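Thioredoxin domain-containing protein (Sinorhizobium meliloti, PDB 3U5R) is of unknown function but has a thioredoxin-like fold and is probably an antioxidant oxidoreductase. Local coordinates at residues Ala141-Asp146 with Val196-Cys201; Leu156-Gln161 with Gly175-Ala180; Ile67-Pro72 with Ala97-Asp102. One frame throughout, in Å; residues are numbered along the deposited sequence.

Contact 1: Ala141-Asp146 with Val196-Cys201; sequences AACTPD and VPSIGC
The carbonyl of Pro145 is met in its own plane by the hydroxyl of Ser198, with Ser198 OG 2.9 Å from Pro145 O and the C=O...donor angle at 147°. The pyrrolidine ring of Pro145 carries its CD to 3.8 Å from Ile199 O, and Phe73 and Val74 of helix 72-75 also pack on this proline. The carboxylate of Asp146 is used at both ends: OD2 accepts Ala142 N at 3.0 Å, while OD1 lies beside a water that donates to Ser198 OG. That hydroxyl sits between its own backbone N and carbonyl carbon (chi1 57°), which aims it at Pro145 O; an alanine here would probably leave this carbonyl without its side-chain donor and the water without one of its acceptors. One residue before the proline, Thr144 N bonds to Cys201 O (2.9 Å) in an antiparallel hydrogen-bonded pair. Thr144 O lies 3.1 Å from Gly200 CA in a CA-H...O contact, where any side chain would collide with the oxygen. The Thr144-Pro145 peptide is cis, and a cis-proline loop is a hallmark of thioredoxin folds. In thioredoxins the backbone before this proline typically pairs with bound peptide; here strand 199-202 of the same chain takes that edge.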
# COMPACT_ATOMS: atom_id res chain seq x y z
N ALA A 141 -2.63 -3.70 -9.32
CA ALA A 141 -2.46 -4.51 -8.12
C ALA A 141 -2.96 -5.94 -8.32
O ALA A 141 -4.01 -6.18 -8.97
CB ALA A 141 -3.20 -3.85 -6.88
N ALA A 142 -2.22 -6.89 -7.77
CA ALA A 142 -2.57 -8.31 -7.90
C ALA A 142 -2.76 -9.03 -6.55
O ALA A 142 -3.47 -10.00 -6.47
CB ALA A 142 -1.51 -9.07 -8.70
N CYS A 143 -2.11 -8.54 -5.49
CA CYS A 143 -2.16 -9.24 -4.20
C CYS A 143 -2.10 -8.24 -3.04
O CYS A 143 -1.91 -7.00 -3.24
CB CYS A 143 -0.93 -10.16 -4.13
SG CYS A 143 0.66 -9.26 -4.20
N THR A 144 -2.25 -8.73 -1.82
CA THR A 144 -2.13 -7.85 -0.65
C THR A 144 -1.01 -8.47 0.16
O THR A 144 -1.09 -9.67 0.45
CB THR A 144 -3.46 -7.80 0.18
OG1 THR A 144 -3.77 -9.14 0.59
CG2 THR A 144 -4.67 -7.21 -0.70
N PRO A 145 -0.00 -7.70 0.58
CA PRO A 145 0.15 -6.28 0.35
C PRO A 145 0.82 -6.07 -1.01
O PRO A 145 1.66 -6.89 -1.41
CB PRO A 145 1.13 -5.87 1.40
CG PRO A 145 2.07 -7.11 1.58
CD PRO A 145 1.15 -8.28 1.30
N ASP A 146 0.48 -4.97 -1.69
CA ASP A 146 1.15 -4.61 -2.97
C ASP A 146 1.56 -3.15 -2.86
O ASP A 146 0.69 -2.29 -2.68
CB ASP A 146 0.15 -4.78 -4.14
CG ASP A 146 0.84 -5.15 -5.45
OD1 ASP A 146 2.06 -4.87 -5.58
OD2 ASP A 146 0.17 -5.74 -6.31
N VAL A 196 12.42 -7.00 -5.26
CA VAL A 196 11.76 -8.32 -5.18
C VAL A 196 10.26 -8.15 -5.16
O VAL A 196 9.75 -7.35 -4.38
CB VAL A 196 12.22 -9.02 -3.92
CG1 VAL A 196 11.53 -10.43 -3.80
CG2 VAL A 196 13.84 -9.07 -3.91
N PRO A 197 9.53 -8.93 -5.95
CA PRO A 197 8.08 -8.80 -5.97
C PRO A 197 7.46 -9.14 -4.59
O PRO A 197 7.96 -10.03 -3.93
CB PRO A 197 7.61 -9.83 -7.00
CG PRO A 197 8.88 -10.14 -7.87
CD PRO A 197 10.07 -9.85 -7.00
N SER A 198 6.37 -8.46 -4.19
CA SER A 198 5.76 -8.87 -2.93
C SER A 198 4.96 -10.12 -3.23
O SER A 198 4.65 -10.42 -4.39
CB SER A 198 4.82 -7.79 -2.35
OG SER A 198 3.84 -7.46 -3.31
N ILE A 199 4.60 -10.82 -2.17
CA ILE A 199 3.77 -12.01 -2.23
C ILE A 199 2.64 -11.79 -1.30
O ILE A 199 2.86 -11.27 -0.19
CB ILE A 199 4.53 -13.19 -1.68
CG1 ILE A 199 5.77 -13.42 -2.54
CG2 ILE A 199 3.60 -14.49 -1.66
CD1 ILE A 199 5.51 -14.17 -3.82
N GLY A 200 1.44 -12.17 -1.70
CA GLY A 200 0.34 -12.20 -0.71
C GLY A 200 -0.88 -12.99 -1.16
O GLY A 200 -0.84 -13.67 -2.15
N CYS A 201 -2.00 -12.82 -0.47
CA CYS A 201 -3.25 -13.29 -0.94
C CYS A 201 -3.65 -12.52 -2.18
O CYS A 201 -3.51 -11.28 -2.19
CB CYS A 201 -4.27 -13.03 0.15
SG CYS A 201 -3.87 -14.16 1.62
O HOH W 1 4.22 -4.79 -4.35

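Contact 2: Leu156-Gln161 with Gly175-Ala180; sequences LVYHGQ and GADLRA
Gln161 reaches the carboxylate of Asp177 through NE2, which lies 2.6 Å from Asp177 OD2 in a nearly straight bond (169° at the hydrogen). The oxygen lies almost in the amide plane of Gln161, but the amide approaches from above the carboxylate plane, the two planes being turned 48° against each other. Beside this bond, Tyr158 brings OH to 3.4 Å from Asp177 CB, and its CD2 rests 3.9 Å from Leu178 CD2. The phenol OH donates to Gln161 O at 2.6 Å, in the carbonyl plane and on a lone pair, and accepts from a water that also donates to Asp177 OD2 (2.8 Å). With CG anti to the backbone N (chi1 175°), the Tyr158 ring extends from edge strand 156-160 to the start of helix 176-186. In the next shell, Asp164 takes a second bond from Gln161 NE2 and Arg166 binds Gln161 OE1, fixing which way the amide faces. Asp163 accepts from Gly175 N at the N-cap, and a classic beta bulge opposite Leu149 involves Tyr158 itself. Asp177 OD2 thus receives an amide and a water proton within the first turn of a helix, a setting likely to stabilise its negative charge.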
# COMPACT_ATOMS: atom_id res chain seq x y z
N LEU A 156 6.46 5.94 -11.00
CA LEU A 156 6.74 4.77 -10.14
C LEU A 156 8.23 4.49 -10.02
O LEU A 156 8.93 4.32 -11.03
CB LEU A 156 6.04 3.52 -10.69
CG LEU A 156 6.16 2.20 -9.89
CD1 LEU A 156 5.37 2.27 -8.58
CD2 LEU A 156 5.60 1.03 -10.76
N VAL A 157 8.75 4.47 -8.79
CA VAL A 157 10.17 4.23 -8.57
C VAL A 157 10.46 2.98 -7.83
O VAL A 157 11.59 2.49 -7.89
CB VAL A 157 10.87 5.38 -7.83
CG1 VAL A 157 11.02 6.65 -8.77
CG2 VAL A 157 10.09 5.81 -6.49
N TYR A 158 9.48 2.45 -7.08
CA TYR A 158 9.72 1.16 -6.43
C TYR A 158 8.40 0.42 -6.39
O TYR A 158 7.37 1.03 -6.10
CB TYR A 158 10.29 1.33 -4.99
CG TYR A 158 10.45 0.01 -4.22
CD1 TYR A 158 11.65 -0.70 -4.29
CD2 TYR A 158 9.40 -0.54 -3.46
CE1 TYR A 158 11.83 -1.94 -3.59
CE2 TYR A 158 9.57 -1.79 -2.73
CZ TYR A 158 10.77 -2.46 -2.82
OH TYR A 158 10.97 -3.63 -2.21
N HIS A 159 8.46 -0.87 -6.73
CA HIS A 159 7.30 -1.73 -6.74
C HIS A 159 7.79 -3.07 -6.24
O HIS A 159 8.55 -3.76 -6.89
CB HIS A 159 6.63 -1.81 -8.15
CG HIS A 159 5.46 -2.72 -8.20
ND1 HIS A 159 4.51 -2.77 -7.20
CD2 HIS A 159 5.10 -3.67 -9.09
CE1 HIS A 159 3.61 -3.67 -7.49
NE2 HIS A 159 3.94 -4.23 -8.64
N GLY A 160 7.42 -3.42 -5.01
CA GLY A 160 7.85 -4.74 -4.51
C GLY A 160 7.63 -4.87 -3.01
O GLY A 160 6.80 -4.18 -2.42
N GLN A 161 8.36 -5.81 -2.44
CA GLN A 161 8.21 -6.26 -1.04
C GLN A 161 8.51 -5.14 -0.04
O GLN A 161 9.33 -4.17 -0.25
CB GLN A 161 9.12 -7.50 -0.81
CG GLN A 161 10.62 -7.15 -0.64
CD GLN A 161 11.48 -8.43 -0.42
OE1 GLN A 161 10.97 -9.53 -0.50
NE2 GLN A 161 12.73 -8.27 -0.15
N GLY A 175 10.77 -3.61 7.32
CA GLY A 175 10.48 -2.62 6.29
C GLY A 175 11.71 -2.11 5.55
O GLY A 175 11.61 -1.11 4.83
N ALA A 176 12.85 -2.78 5.68
CA ALA A 176 14.12 -2.20 5.16
C ALA A 176 14.14 -1.90 3.65
O ALA A 176 14.64 -0.85 3.27
CB ALA A 176 15.39 -3.07 5.56
N ASP A 177 13.58 -2.78 2.81
CA ASP A 177 13.53 -2.51 1.35
C ASP A 177 12.76 -1.22 1.03
O ASP A 177 13.27 -0.34 0.30
CB ASP A 177 12.93 -3.70 0.55
CG ASP A 177 13.83 -4.98 0.57
OD1 ASP A 177 14.60 -5.11 1.51
OD2 ASP A 177 13.73 -5.90 -0.30
N LEU A 178 11.56 -1.09 1.60
CA LEU A 178 10.76 0.13 1.38
C LEU A 178 11.38 1.34 2.01
O LEU A 178 11.43 2.41 1.40
CB LEU A 178 9.32 -0.04 1.92
CG LEU A 178 8.15 0.21 1.04
CD1 LEU A 178 6.94 0.51 1.92
CD2 LEU A 178 8.36 1.21 -0.09
N ARG A 179 11.91 1.19 3.22
CA ARG A 179 12.61 2.29 3.87
C ARG A 179 13.76 2.78 3.02
O ARG A 179 13.86 3.95 2.79
CB ARG A 179 13.11 1.90 5.26
CG ARG A 179 11.90 1.75 6.24
CD ARG A 179 12.39 1.09 7.63
NE ARG A 179 11.32 1.09 8.65
CZ ARG A 179 10.99 2.11 9.42
NH1 ARG A 179 11.64 3.26 9.41
NH2 ARG A 179 10.06 1.91 10.36
N ALA A 180 14.62 1.88 2.56
CA ALA A 180 15.72 2.29 1.70
C ALA A 180 15.23 3.06 0.45
O ALA A 180 15.80 4.11 0.11
CB ALA A 180 16.63 1.06 1.31
O HOH W 2 12.87 -5.41 -2.92

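Contact 3: Ile67-Pro72 with Ala97-Asp102; sequences ISNRCP and AINSND
Ile67 N donates to Ile98 O at 3.0 Å, extending by one more bond the parallel pairing of strands 61-66 and 93-99. The two segments then diverge, the touching parts running 67° apart, and a water takes over from direct backbone pairing: it donates to Ile67 O at 2.7 Å and accepts from Ser100 N. Apolar contact is confined to the start of both segments, where Ile67 CD1 lies 3.8 Å from Ala97 CB. Ile67 CG1 stands between the backbone N and carbonyl carbon (chi1 59°), a setting that brings this longer branch alongside the alanine methyl. The two strands are the arms of a beta-alpha-beta crossover of the thioredoxin fold, and the loop leaving the first leads to Cys71 at the N-cap of helix 72-75, where thioredoxin-fold redox proteins commonly carry a cysteine. Serine hydroxyl bonds shape that loop: Ser68 OG accepts from Arg70 N at 3.1 Å and from Cys71 N at 3.0 Å, forming an ST turn and an ST motif together, and it also bonds to Glu109 OE2. The two asparagine amides pack together but find most of their hydrogen-bond partners outside the segments. Asn99 ND2 approaches Ser68 CA to 3.7 Å and crosses the Asn69 side chain at about a right angle, the amide planes 55° apart; the two groups do not bond each other but share Tyr127 OH, which meets Asn69 OD1 and Asn99 ND2. Glu109 OE1 bridges the segments by accepting from both Asn69 N and Asn99 ND2. At its other end the Asn99 amide closes an Asx turn, OD1 accepting Asn101 N at 3.1 Å, and the same oxygen binds Lys129 NZ, whose charge would probably polarise the amide and strengthen its N-H donors.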
# COMPACT_ATOMS: atom_id res chain seq x y z
N ILE A 67 -3.84 -3.29 0.67
CA ILE A 67 -3.75 -4.22 1.77
C ILE A 67 -5.13 -4.85 2.06
O ILE A 67 -6.06 -4.71 1.27
CB ILE A 67 -3.14 -3.53 3.03
CG1 ILE A 67 -3.98 -2.33 3.48
CG2 ILE A 67 -1.77 -3.05 2.75
CD1 ILE A 67 -3.48 -1.83 4.83
N SER A 68 -5.26 -5.50 3.21
CA SER A 68 -6.41 -6.29 3.53
C SER A 68 -6.47 -6.30 5.10
O SER A 68 -5.46 -6.01 5.77
CB SER A 68 -6.22 -7.73 2.99
OG SER A 68 -6.92 -8.69 3.79
N ASN A 69 -7.65 -6.56 5.66
CA ASN A 69 -7.81 -6.68 7.10
C ASN A 69 -7.47 -8.08 7.66
O ASN A 69 -7.26 -8.20 8.87
CB ASN A 69 -9.26 -6.33 7.51
CG ASN A 69 -9.60 -4.87 7.19
OD1 ASN A 69 -8.69 -3.99 7.22
ND2 ASN A 69 -10.85 -4.62 6.83
N ARG A 70 -7.45 -9.11 6.82
CA ARG A 70 -7.25 -10.47 7.32
C ARG A 70 -6.20 -11.32 6.60
O ARG A 70 -5.76 -12.33 7.15
CB ARG A 70 -8.59 -11.24 7.37
CG ARG A 70 -8.54 -12.57 8.26
CD ARG A 70 -9.84 -12.84 9.13
NE ARG A 70 -10.01 -14.26 9.54
CZ ARG A 70 -9.41 -14.87 10.58
NH1 ARG A 70 -8.55 -14.21 11.36
NH2 ARG A 70 -9.65 -16.16 10.85
N CYS A 71 -5.78 -10.93 5.40
CA CYS A 71 -4.66 -11.62 4.75
C CYS A 71 -3.41 -11.83 5.71
O CYS A 71 -2.89 -10.88 6.25
CB CYS A 71 -4.24 -10.80 3.49
SG CYS A 71 -2.68 -11.43 2.82
N PRO A 72 -2.93 -13.09 5.94
CA PRO A 72 -1.71 -13.37 6.78
C PRO A 72 -0.46 -12.61 6.37
O PRO A 72 0.37 -12.23 7.21
CB PRO A 72 -1.45 -14.87 6.61
CG PRO A 72 -2.79 -15.42 6.20
CD PRO A 72 -3.50 -14.35 5.40
N ALA A 97 -3.37 3.79 2.00
CA ALA A 97 -3.70 2.39 1.89
C ALA A 97 -5.07 2.15 1.33
O ALA A 97 -5.97 2.92 1.62
CB ALA A 97 -3.59 1.70 3.30
N ILE A 98 -5.27 1.06 0.59
CA ILE A 98 -6.52 0.84 -0.12
C ILE A 98 -6.92 -0.65 0.06
O ILE A 98 -6.10 -1.54 -0.10
CB ILE A 98 -6.39 1.13 -1.65
CG1 ILE A 98 -6.09 2.63 -1.86
CG2 ILE A 98 -7.71 0.74 -2.40
CD1 ILE A 98 -5.62 2.96 -3.33
N ASN A 99 -8.15 -0.89 0.43
CA ASN A 99 -8.63 -2.25 0.56
C ASN A 99 -9.57 -2.43 -0.62
O ASN A 99 -10.68 -1.82 -0.62
CB ASN A 99 -9.38 -2.40 1.88
CG ASN A 99 -9.82 -3.79 2.13
OD1 ASN A 99 -10.38 -4.46 1.22
ND2 ASN A 99 -9.54 -4.29 3.34
N SER A 100 -9.17 -3.21 -1.62
CA SER A 100 -10.04 -3.43 -2.80
C SER A 100 -10.75 -4.76 -2.77
O SER A 100 -11.38 -5.11 -3.76
CB SER A 100 -9.25 -3.41 -4.11
OG SER A 100 -8.49 -2.26 -4.13
N ASN A 101 -10.67 -5.47 -1.65
CA ASN A 101 -11.22 -6.81 -1.61
C ASN A 101 -12.78 -6.82 -1.55
O ASN A 101 -13.41 -5.99 -0.87
CB ASN A 101 -10.63 -7.58 -0.43
CG ASN A 101 -9.23 -8.12 -0.69
OD1 ASN A 101 -8.62 -8.69 0.20
ND2 ASN A 101 -8.71 -7.94 -1.89
N ASP A 102 -13.38 -7.79 -2.23
CA ASP A 102 -14.84 -7.87 -2.32
C ASP A 102 -15.45 -8.21 -0.95
O ASP A 102 -15.24 -9.31 -0.39
CB ASP A 102 -15.17 -8.91 -3.36
CG ASP A 102 -16.65 -9.33 -3.38
OD1 ASP A 102 -17.49 -8.84 -2.58
OD2 ASP A 102 -16.95 -10.20 -4.24
O HOH W 3 -6.85 -4.64 -1.30

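Overall arrangement
Contacts 1 and 3 meet at the cysteine-bearing end of the fold, their centres about 11 Å apart. Cys71 SG of contact 3 lies 3.4 Å from Thr144 O and 3.2 Å from Cys201 SG of contact 1, too far apart for a disulfide, yet close enough that a redox role for this pair is conceivable. Contact 2, nested along the chain inside the loop closed by contact 1, adjoins it about 12 Å away between centres; Val196 O and Gln161 N, 2.8 Å apart, probably share a hydrogen bond. Contacts 2 and 3 do not touch, with centres about 19 Å and nearest atoms about 9 Å apart, but both reach the same five-stranded sheet.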